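Local coordinates for outer membrane usher protein PapC (Escherichia coli, PDB 3L48) that forms, as the C-terminal domain of the fimbrial usher, part of the outer-membrane pore machinery that exports and assembles pilus subunits, at residues A[8-13]-A[72-77]; A[29-34]-A[52-57]. All coordinates share one frame; numbering follows the deposited sequence.

Interaction 1 (A[8-13]-A[72-77]); sequences KRLFAI and ETAISD
A74 turns its methyl group toward L10 where the loop leading into strand 78-84 of this Ig-like beta-sandwich runs over the start of strand 10-16; CB of A74 lies 4.0 Å from CD1 of L10. At I75 the backbone does the touching: its carbonyl O comes within 3.2 Å of CD2 of L10, while its own side chain points away. S76 follows with a CA-H...O contact to the carbonyl O of R9, and its OG, placed anti to the backbone N (chi1 -160°), holds a water 2.8 Å away that also accepts a weak bond from N of R9. D77 closes the approach. Its N donates to O of R9 at 2.7 Å, just before strand 78-84 begins and pairs with strand 10-16, F11 bonding through its backbone to Q78 and L80. The R9 chain bends at chi3 (81°), which lays its guanidinium side-on to the carboxylate of D77, the two planes 29° apart. CZ of F11 lies over the rim of one face of that guanidinium, and W46 packs against R9 as well. NE and NH2 of R9 converge on one carboxylate oxygen in this salt bridge, 3.0 and 3.1 Å from OD2 of D77.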
ATOM      1  N   LYS A   8       1.086 -10.695  -7.994  1.00 47.81           N
ATOM      2  CA  LYS A   8       0.779 -10.673  -6.568  1.00 41.11           C
ATOM      3  C   LYS A   8       1.804 -10.009  -5.645  1.00 30.90           C
ATOM      4  O   LYS A   8       1.413  -9.379  -4.669  1.00 27.61           O
ATOM      5  CB  LYS A   8       0.410 -12.075  -6.082  1.00 47.54           C
ATOM      6  CG  LYS A   8      -0.998 -12.475  -6.469  1.00 50.83           C
ATOM      7  CD  LYS A   8      -1.146 -13.975  -6.518  1.00 54.33           C
ATOM      8  CE  LYS A   8      -2.434 -14.361  -7.220  1.00 56.87           C
ATOM      9  NZ  LYS A   8      -2.422 -15.789  -7.649  1.00 56.60           N
ATOM     10  N   ARG A   9       3.098 -10.133  -5.923  1.00 25.67           N
ATOM     11  CA  ARG A   9       4.063  -9.364  -5.133  1.00 21.52           C
ATOM     12  C   ARG A   9       4.399  -8.025  -5.774  1.00 21.98           C
ATOM     13  O   ARG A   9       4.877  -7.967  -6.909  1.00 22.07           O
ATOM     14  CB  ARG A   9       5.361 -10.117  -4.843  1.00 24.55           C
ATOM     15  CG  ARG A   9       6.374  -9.192  -4.161  1.00 28.70           C
ATOM     16  CD  ARG A   9       7.590  -9.901  -3.616  1.00 29.89           C
ATOM     17  NE  ARG A   9       8.583 -10.170  -4.646  1.00 24.08           N
ATOM     18  CZ  ARG A   9       9.825 -10.561  -4.392  1.00 23.92           C
ATOM     19  NH1 ARG A   9      10.225 -10.711  -3.137  1.00 27.23           N
ATOM     20  NH2 ARG A   9      10.665 -10.797  -5.387  1.00 20.94           N
ATOM     21  N   LEU A  10       4.164  -6.950  -5.029  1.00 18.01           N
ATOM     22  CA  LEU A  10       4.402  -5.608  -5.543  1.00 19.49           C
ATOM     23  C   LEU A  10       5.435  -4.853  -4.723  1.00 15.74           C
ATOM     24  O   LEU A  10       5.468  -4.956  -3.501  1.00 17.25           O
ATOM     25  CB  LEU A  10       3.098  -4.812  -5.573  1.00 22.35           C
ATOM     26  CG  LEU A  10       1.978  -5.418  -6.415  1.00 23.16           C
ATOM     27  CD1 LEU A  10       0.828  -4.432  -6.534  1.00 24.34           C
ATOM     28  CD2 LEU A  10       2.508  -5.811  -7.787  1.00 21.54           C
ATOM     29  N   PHE A  11       6.285  -4.101  -5.411  1.00 14.76           N
ATOM     30  CA  PHE A  11       7.191  -3.171  -4.755  1.00 11.75           C
ATOM     31  C   PHE A  11       6.533  -1.797  -4.794  1.00 18.38           C
ATOM     32  O   PHE A  11       6.629  -1.080  -5.791  1.00 18.32           O
ATOM     33  CB  PHE A  11       8.543  -3.135  -5.469  1.00 14.33           C
ATOM     34  CG  PHE A  11       9.174  -4.490  -5.650  1.00 15.99           C
ATOM     35  CD1 PHE A  11       9.409  -5.313  -4.560  1.00 16.02           C
ATOM     36  CD2 PHE A  11       9.541  -4.936  -6.909  1.00 18.43           C
ATOM     37  CE1 PHE A  11       9.996  -6.564  -4.724  1.00 16.84           C
ATOM     38  CE2 PHE A  11      10.130  -6.183  -7.081  1.00 19.31           C
ATOM     39  CZ  PHE A  11      10.358  -6.999  -5.984  1.00 18.80           C
ATOM     40  N   ALA A  12       5.852  -1.442  -3.711  1.00 16.40           N
ATOM     41  CA  ALA A  12       5.018  -0.243  -3.705  1.00 17.65           C
ATOM     42  C   ALA A  12       5.740   0.987  -3.169  1.00 20.50           C
ATOM     43  O   ALA A  12       6.289   0.974  -2.066  1.00 20.91           O
ATOM     44  CB  ALA A  12       3.735  -0.490  -2.918  1.00 16.50           C
ATOM     45  N   ILE A  13       5.740   2.048  -3.968  1.00 16.78           N
ATOM     46  CA  ILE A  13       6.227   3.341  -3.517  1.00 14.56           C
ATOM     47  C   ILE A  13       5.021   4.157  -3.068  1.00 15.73           C
ATOM     48  O   ILE A  13       4.243   4.643  -3.891  1.00 18.84           O
ATOM     49  CB  ILE A  13       6.988   4.087  -4.630  1.00 18.37           C
ATOM     50  CG1 ILE A  13       8.069   3.187  -5.237  1.00 21.26           C
ATOM     51  CG2 ILE A  13       7.603   5.378  -4.092  1.00 16.65           C
ATOM     52  CD1 ILE A  13       9.071   2.668  -4.227  1.00 20.54           C
ATOM     53  N   GLU A  72      -5.397  -2.344 -12.080  1.00 34.73           N
ATOM     54  CA  GLU A  72      -5.850  -3.631 -12.587  1.00 39.62           C
ATOM     55  C   GLU A  72      -4.722  -4.308 -13.358  1.00 37.26           C
ATOM     56  O   GLU A  72      -4.731  -5.524 -13.557  1.00 37.20           O
ATOM     57  CB  GLU A  72      -7.056  -3.434 -13.508  1.00 50.08           C
ATOM     58  CG  GLU A  72      -8.088  -4.544 -13.436  1.00 60.83           C
ATOM     59  CD  GLU A  72      -8.993  -4.413 -12.227  1.00 69.35           C
ATOM     60  OE1 GLU A  72      -8.940  -5.296 -11.345  1.00 74.37           O
ATOM     61  OE2 GLU A  72      -9.759  -3.427 -12.157  1.00 70.89           O
ATOM     62  N   THR A  73      -3.749  -3.510 -13.787  1.00 36.38           N
ATOM     63  CA  THR A  73      -2.651  -4.005 -14.609  1.00 35.53           C
ATOM     64  C   THR A  73      -1.414  -4.382 -13.801  1.00 28.75           C
ATOM     65  O   THR A  73      -0.363  -4.672 -14.367  1.00 27.28           O
ATOM     66  CB  THR A  73      -2.254  -2.976 -15.676  1.00 35.89           C
ATOM     67  OG1 THR A  73      -2.021  -1.710 -15.050  1.00 33.43           O
ATOM     68  CG2 THR A  73      -3.362  -2.830 -16.701  1.00 36.63           C
ATOM     69  N   ALA A  74      -1.542  -4.380 -12.480  1.00 22.62           N
ATOM     70  CA  ALA A  74      -0.426  -4.739 -11.619  1.00 24.70           C
ATOM     71  C   ALA A  74      -0.027  -6.204 -11.820  1.00 27.98           C
ATOM     72  O   ALA A  74      -0.878  -7.096 -11.821  1.00 23.74           O
ATOM     73  CB  ALA A  74      -0.774  -4.470 -10.163  1.00 21.00           C
ATOM     74  N   ILE A  75       1.268  -6.443 -12.003  1.00 28.04           N
ATOM     75  CA  ILE A  75       1.788  -7.802 -12.105  1.00 23.57           C
ATOM     76  C   ILE A  75       2.949  -8.007 -11.139  1.00 24.40           C
ATOM     77  O   ILE A  75       3.462  -7.046 -10.561  1.00 22.38           O
ATOM     78  CB  ILE A  75       2.222  -8.160 -13.543  1.00 23.38           C
ATOM     79  CG1 ILE A  75       3.322  -7.214 -14.030  1.00 23.08           C
ATOM     80  CG2 ILE A  75       1.023  -8.134 -14.479  1.00 22.66           C
ATOM     81  CD1 ILE A  75       3.805  -7.519 -15.433  1.00 23.71           C
ATOM     82  N   SER A  76       3.366  -9.258 -10.977  1.00 21.81           N
ATOM     83  CA  SER A  76       4.335  -9.617  -9.949  1.00 23.08           C
ATOM     84  C   SER A  76       5.711  -9.001 -10.185  1.00 22.23           C
ATOM     85  O   SER A  76       6.171  -8.889 -11.323  1.00 18.96           O
ATOM     86  CB  SER A  76       4.442 -11.139  -9.813  1.00 28.29           C
ATOM     87  OG  SER A  76       5.008 -11.493  -8.563  1.00 32.15           O
ATOM     88  N   ASP A  77       6.355  -8.609  -9.089  1.00 21.79           N
ATOM     89  CA  ASP A  77       7.661  -7.952  -9.117  1.00 21.45           C
ATOM     90  C   ASP A  77       7.647  -6.613  -9.840  1.00 18.25           C
ATOM     91  O   ASP A  77       8.669  -6.164 -10.354  1.00 15.84           O
ATOM     92  CB  ASP A  77       8.733  -8.868  -9.709  1.00 18.80           C
ATOM     93  CG  ASP A  77       9.287  -9.846  -8.690  1.00 20.77           C
ATOM     94  OD1 ASP A  77      10.337 -10.461  -8.970  1.00 26.06           O
ATOM     95  OD2 ASP A  77       8.676  -9.993  -7.608  1.00 17.62           O
TER
HETATM   96  O   HOH W   1       4.484 -13.182  -6.428  1.00 37.05           O

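Interaction 2 (A[29-34]-A[52-57]); sequences TSEKGR and PGETLS
The four-stranded antiparallel sheet of the Ig-like fold has a tight hairpin between strands 27-29 and 35-38, and this contact joins the end of strand 27-29 and the hairpin turn, type I with a G1 bulge at G33, to strand 55-59. T29 and S57 form an antiparallel hydrogen-bonded pair: N of T29 lies 2.9 Å from O of S57, and N of S57 returns the bond to O of T29. Their hydroxyls meet on the same face of the sheet, OG1 of T29 only 2.6 Å from OG of S57; OG1 is also hydrogen-bonded to OD1 of N59, and OG of S57 bonds weakly to its ND2. Within the turn, OG of S30 accepts from N of R34. E31, though poorly ordered, reaches across so that OE2 takes the N-H of T55 at 3.0 Å, from above its carboxylate plane. E54 lies antiparallel alongside E31, their carboxylates nearly perpendicular (84°). OE1 of E54 approaches CB of S30 to 3.3 Å; its OE2 accepts from N of T51. CD2 of L56 packs on CA of S30. Strand 55-59 lies between 27-29 and 64-69, L56 making backbone hydrogen bonds with V68, while L36, from strand 35-38 beyond 27-29, touches S30, E54 and L56.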
ATOM      1  N   THR A  29      -3.055  -3.354   4.469  1.00 26.16           N
ATOM      2  CA  THR A  29      -4.018  -4.443   4.543  1.00 28.12           C
ATOM      3  C   THR A  29      -4.940  -4.464   3.334  1.00 33.79           C
ATOM      4  O   THR A  29      -5.266  -3.418   2.766  1.00 32.01           O
ATOM      5  CB  THR A  29      -4.874  -4.355   5.820  1.00 30.33           C
ATOM      6  OG1 THR A  29      -5.511  -3.076   5.877  1.00 27.30           O
ATOM      7  CG2 THR A  29      -4.007  -4.538   7.059  1.00 32.31           C
ATOM      8  N   SER A  30      -5.359  -5.665   2.950  1.00 37.80           N
ATOM      9  CA  SER A  30      -6.252  -5.850   1.813  1.00 40.05           C
ATOM     10  C   SER A  30      -7.687  -5.535   2.205  1.00 43.57           C
ATOM     11  O   SER A  30      -7.993  -5.360   3.386  1.00 42.11           O
ATOM     12  CB  SER A  30      -6.162  -7.287   1.296  1.00 38.83           C
ATOM     13  OG  SER A  30      -6.628  -8.204   2.272  1.00 39.07           O
ATOM     14  N   GLU A  31      -8.564  -5.457   1.208  1.00 50.79           N
ATOM     15  CA  GLU A  31      -9.986  -5.271   1.463  1.00 59.03           C
ATOM     16  C   GLU A  31     -10.445  -6.319   2.467  1.00 63.33           C
ATOM     17  O   GLU A  31     -11.214  -6.027   3.385  1.00 64.61           O
ATOM     18  CB  GLU A  31     -10.788  -5.419   0.170  1.00 62.86           C
ATOM     19  CG  GLU A  31     -10.358  -4.491  -0.954  1.00 64.34           C
ATOM     20  CD  GLU A  31     -11.158  -4.711  -2.225  1.00 65.29           C
ATOM     21  OE1 GLU A  31     -11.588  -5.860  -2.468  1.00 70.15           O
ATOM     22  OE2 GLU A  31     -11.352  -3.739  -2.984  1.00 60.29           O
ATOM     23  N   LYS A  32      -9.957  -7.543   2.284  1.00 64.99           N
ATOM     24  CA  LYS A  32     -10.338  -8.672   3.124  1.00 65.10           C
ATOM     25  C   LYS A  32      -9.848  -8.504   4.561  1.00 61.78           C
ATOM     26  O   LYS A  32     -10.368  -9.136   5.479  1.00 64.21           O
ATOM     27  CB  LYS A  32      -9.795  -9.974   2.532  1.00 66.80           C
ATOM     28  CG  LYS A  32     -10.077 -10.145   1.043  1.00 67.01           C
ATOM     29  N   GLY A  33      -8.845  -7.652   4.748  1.00 56.25           N
ATOM     30  CA  GLY A  33      -8.305  -7.386   6.070  1.00 49.97           C
ATOM     31  C   GLY A  33      -6.966  -8.055   6.326  1.00 41.66           C
ATOM     32  O   GLY A  33      -6.423  -7.972   7.430  1.00 40.05           O
ATOM     33  N   ARG A  34      -6.432  -8.716   5.303  1.00 33.26           N
ATOM     34  CA  ARG A  34      -5.165  -9.425   5.424  1.00 33.96           C
ATOM     35  C   ARG A  34      -3.981  -8.464   5.325  1.00 28.90           C
ATOM     36  O   ARG A  34      -3.974  -7.549   4.500  1.00 27.48           O
ATOM     37  CB  ARG A  34      -5.058 -10.502   4.343  1.00 40.69           C
ATOM     38  CG  ARG A  34      -6.297 -11.378   4.206  1.00 47.16           C
ATOM     39  N   PRO A  52      -4.727  -7.537  -8.138  1.00 27.79           N
ATOM     40  CA  PRO A  52      -4.855  -6.377  -9.026  1.00 28.56           C
ATOM     41  C   PRO A  52      -6.273  -5.812  -8.993  1.00 30.16           C
ATOM     42  O   PRO A  52      -7.235  -6.560  -9.155  1.00 33.44           O
ATOM     43  CB  PRO A  52      -4.552  -6.963 -10.408  1.00 29.60           C
ATOM     44  CG  PRO A  52      -3.687  -8.156 -10.131  1.00 26.09           C
ATOM     45  CD  PRO A  52      -4.200  -8.723  -8.837  1.00 26.49           C
ATOM     46  N   GLY A  53      -6.396  -4.508  -8.772  1.00 30.46           N
ATOM     47  CA  GLY A  53      -7.693  -3.859  -8.779  1.00 32.03           C
ATOM     48  C   GLY A  53      -8.304  -3.632  -7.408  1.00 31.25           C
ATOM     49  O   GLY A  53      -9.282  -2.896  -7.277  1.00 33.34           O
ATOM     50  N   GLU A  54      -7.737  -4.257  -6.379  1.00 29.02           N
ATOM     51  CA  GLU A  54      -8.298  -4.138  -5.037  1.00 29.35           C
ATOM     52  C   GLU A  54      -7.913  -2.824  -4.365  1.00 29.52           C
ATOM     53  O   GLU A  54      -7.021  -2.111  -4.826  1.00 27.00           O
ATOM     54  CB  GLU A  54      -7.880  -5.320  -4.159  1.00 30.40           C
ATOM     55  CG  GLU A  54      -6.449  -5.256  -3.660  1.00 33.23           C
ATOM     56  CD  GLU A  54      -6.149  -6.324  -2.623  1.00 38.62           C
ATOM     57  OE1 GLU A  54      -7.016  -6.573  -1.758  1.00 40.94           O
ATOM     58  OE2 GLU A  54      -5.046  -6.908  -2.664  1.00 38.05           O
ATOM     59  N   THR A  55      -8.604  -2.509  -3.276  1.00 32.90           N
ATOM     60  CA  THR A  55      -8.306  -1.322  -2.487  1.00 31.51           C
ATOM     61  C   THR A  55      -7.591  -1.714  -1.201  1.00 32.34           C
ATOM     62  O   THR A  55      -8.107  -2.500  -0.408  1.00 33.33           O
ATOM     63  CB  THR A  55      -9.586  -0.543  -2.123  1.00 31.24           C
ATOM     64  OG1 THR A  55     -10.238  -0.106  -3.322  1.00 34.46           O
ATOM     65  CG2 THR A  55      -9.248   0.673  -1.263  1.00 23.48           C
ATOM     66  N   LEU A  56      -6.397  -1.171  -1.002  1.00 29.65           N
ATOM     67  CA  LEU A  56      -5.641  -1.449   0.208  1.00 28.55           C
ATOM     68  C   LEU A  56      -5.759  -0.272   1.162  1.00 29.57           C
ATOM     69  O   LEU A  56      -5.900   0.874   0.736  1.00 30.20           O
ATOM     70  CB  LEU A  56      -4.170  -1.706  -0.118  1.00 28.72           C
ATOM     71  CG  LEU A  56      -3.856  -2.798  -1.145  1.00 30.87           C
ATOM     72  CD1 LEU A  56      -2.352  -3.022  -1.235  1.00 28.62           C
ATOM     73  CD2 LEU A  56      -4.568  -4.097  -0.800  1.00 30.02           C
ATOM     74  N   SER A  57      -5.708  -0.558   2.456  1.00 27.60           N
ATOM     75  CA  SER A  57      -5.680   0.500   3.452  1.00 29.20           C
ATOM     76  C   SER A  57      -4.324   0.509   4.150  1.00 26.86           C
ATOM     77  O   SER A  57      -3.747  -0.544   4.424  1.00 26.36           O
ATOM     78  CB  SER A  57      -6.816   0.338   4.464  1.00 33.69           C
ATOM     79  OG  SER A  57      -6.537  -0.703   5.377  1.00 43.36           O
TER
HETATM   80  O   HOH W   2      -8.712  -2.824   5.138  1.00 48.68           O

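How the interactions relate
The two contacts lie in different sheets of one small Ig-like domain, their centres about 13 Å apart. Interaction 1 belongs to the three-stranded mixed sheet, where strand 10-16 runs between 44-47 and 78-84; interaction 2 belongs to the four-stranded antiparallel sheet, between 27-29 and 55-59. Along the chain, 29-34 and 52-57 are nested between 8-13 and 72-77, so interaction 1 brings the start of the first strand against the loop before the last strand, while interaction 2 is made within the interior span. They touch through the loops: OE1 of E72 lies 3.2 Å from CA of G53, and O of A74 approaches CG of P52. The loop before strand 78-84 thus packs against the one before strand 55-59.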